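Local coordinates for flagellar regulatory protein C (Vibrio cholerae, PDB 4QHS) that probably acts as an ATP-driven AAA+ activator of sigma-54-dependent transcription in flagellar gene regulation, its ATPase domain assembling into a heptamer, at residues M81-L86 with D122-A127. Residues are numbered along the deposited sequence; the frame is centred on the assembly and turned at random.
Sequences MLEATL and DLNLQA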
loop_
_atom_site.group_PDB
_atom_site.type_symbol
_atom_site.label_atom_id
_atom_site.label_comp_id
_atom_site.label_asym_id
_atom_site.label_seq_id
_atom_site.Cartn_x
_atom_site.Cartn_y
_atom_site.Cartn_z
ATOM N N MET A 81 23.722 7.854 2.807
ATOM C CA MET A 81 24.734 7.786 3.857
ATOM C C MET A 81 25.102 9.133 4.427
ATOM O O MET A 81 25.990 9.207 5.280
ATOM C CB MET A 81 25.990 7.102 3.330
ATOM C CG MET A 81 25.796 5.615 3.135
ATOM S SD MET A 81 25.655 4.806 4.754
ATOM C CE MET A 81 27.327 5.054 5.377
ATOM N N LEU A 82 24.417 10.186 3.977
ATOM C CA LEU A 82 24.788 11.557 4.349
ATOM C C LEU A 82 24.833 11.749 5.857
ATOM O O LEU A 82 25.810 12.252 6.387
ATOM C CB LEU A 82 23.816 12.570 3.748
ATOM C CG LEU A 82 23.957 14.026 4.231
ATOM C CD1 LEU A 82 25.380 14.562 3.984
ATOM C CD2 LEU A 82 22.922 14.940 3.540
ATOM N N GLU A 83 23.760 11.346 6.532
ATOM C CA GLU A 83 23.666 11.473 7.979
ATOM C C GLU A 83 24.749 10.646 8.675
ATOM O O GLU A 83 25.386 11.118 9.625
ATOM C CB GLU A 83 22.275 11.055 8.457
ATOM C CG GLU A 83 22.094 11.061 9.947
ATOM C CD GLU A 83 20.630 10.950 10.331
ATOM O OE1 GLU A 83 19.786 11.608 9.679
ATOM O OE2 GLU A 83 20.313 10.208 11.275
ATOM N N ALA A 84 24.989 9.432 8.192
ATOM C CA ALA A 84 26.033 8.603 8.800
ATOM C C ALA A 84 27.424 9.221 8.601
ATOM O O ALA A 84 28.272 9.190 9.501
ATOM C CB ALA A 84 25.998 7.207 8.241
ATOM N N THR A 85 27.661 9.779 7.422
ATOM C CA THR A 85 28.955 10.377 7.129
ATOM C C THR A 85 29.180 11.619 7.988
ATOM O O THR A 85 30.242 11.795 8.572
ATOM C CB THR A 85 29.067 10.752 5.666
ATOM O OG1 THR A 85 27.978 11.611 5.336
ATOM C CG2 THR A 85 28.949 9.523 4.822
ATOM N N LEU A 86 28.159 12.457 8.096
ATOM C CA LEU A 86 28.255 13.683 8.894
ATOM C C LEU A 86 28.511 13.433 10.383
ATOM O O LEU A 86 29.415 14.034 10.979
ATOM C CB LEU A 86 26.975 14.512 8.739
ATOM C CG LEU A 86 27.078 15.643 7.718
ATOM C CD1 LEU A 86 25.739 16.367 7.575
ATOM C CD2 LEU A 86 28.205 16.626 8.081
ATOM N N ASP A 122 17.320 16.724 4.592
ATOM C CA ASP A 122 15.943 16.636 5.069
ATOM C C ASP A 122 15.817 17.328 6.424
ATOM O O ASP A 122 16.821 17.624 7.103
ATOM C CB ASP A 122 15.454 15.179 5.145
ATOM C CG ASP A 122 16.181 14.342 6.203
ATOM O OD1 ASP A 122 16.310 14.764 7.376
ATOM O OD2 ASP A 122 16.598 13.220 5.849
ATOM N N LEU A 123 14.572 17.566 6.804
ATOM C CA LEU A 123 14.224 18.319 7.997
ATOM C C LEU A 123 14.756 17.684 9.296
ATOM O O LEU A 123 15.242 18.383 10.178
ATOM C CB LEU A 123 12.698 18.472 8.054
ATOM C CG LEU A 123 12.121 19.468 7.037
ATOM C CD1 LEU A 123 10.577 19.509 7.090
ATOM C CD2 LEU A 123 12.697 20.845 7.268
ATOM N N ASN A 124 14.680 16.360 9.401
ATOM C CA ASN A 124 15.245 15.668 10.548
ATOM C C ASN A 124 16.742 15.948 10.691
ATOM O O ASN A 124 17.249 16.243 11.780
ATOM C CB ASN A 124 15.015 14.172 10.428
ATOM C CG ASN A 124 15.432 13.430 11.677
ATOM O OD1 ASN A 124 14.812 13.576 12.726
ATOM N ND2 ASN A 124 16.490 12.629 11.574
ATOM N N LEU A 125 17.445 15.834 9.590
ATOM C CA LEU A 125 18.843 16.094 9.538
ATOM C C LEU A 125 19.127 17.503 9.953
ATOM O O LEU A 125 20.058 17.749 10.650
ATOM C CB LEU A 125 19.332 15.876 8.133
ATOM C CG LEU A 125 20.550 15.008 7.985
ATOM C CD1 LEU A 125 21.150 15.188 6.644
ATOM C CD2 LEU A 125 21.550 15.332 9.037
ATOM N N GLN A 126 18.312 18.423 9.493
ATOM C CA GLN A 126 18.503 19.829 9.821
ATOM C C GLN A 126 18.384 20.081 11.317
ATOM O O GLN A 126 19.142 20.867 11.883
ATOM C CB GLN A 126 17.488 20.703 9.096
ATOM C CG GLN A 126 17.652 20.773 7.610
ATOM C CD GLN A 126 16.517 21.578 6.996
ATOM O OE1 GLN A 126 16.091 22.579 7.565
ATOM N NE2 GLN A 126 15.993 21.117 5.873
ATOM N N ALA A 127 17.392 19.451 11.939
ATOM C CA ALA A 127 17.229 19.528 13.386
ATOM C C ALA A 127 18.470 18.969 14.081
ATOM O O ALA A 127 18.912 19.506 15.087
ATOM C CB ALA A 127 15.967 18.775 13.845
#
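L125 reaches out from helix 123-127 between two residues of helix 82-86, L82 and E83. Its CB still lies 4.6 Å from E83 OE1. One bond further, CG closes to 3.9 Å of that oxygen, an approach of carbon to carboxylate without a hydrogen bond. Here the side chain forks: CD1 turns to L82 and packs on its CD2 at 3.6 Å, the closest apolar contact between the segments, while CD2 passes E83 OE1 and faces CD1 of L86 more loosely, at 4.6 Å. L82 meets it with CG anti to the backbone N (chi1 171°), and the same leucine also touches I72 of strand 69-73. The two helix segments run nearly parallel, 14° apart, with axes 11.4 Å from each other, so side chains bridge the gap. In this sigma-54 activator AAA+ domain, helix 82-87 leads into the loop carrying the GAFTGA motif, and helix 123-135 follows the Walker B strand 112-116; the contact thus joins the helices that follow two neighbouring strands of the parallel sheet, 69-73 and 112-116. E83, extended and antiparallel to L125, ends beside N124, where OE1 and ND2 stand 3.9 Å apart without bonding, carboxylate and amide planes 36° askew. The other end of the amide, N124 OD1, accepts from D79 N of the second subunit, while E83 OE2 has a long, weak ion pair with K128. D122 N-caps the helix of L125: its OD1 receives L125 N at 2.7 Å in a nearly straight bond.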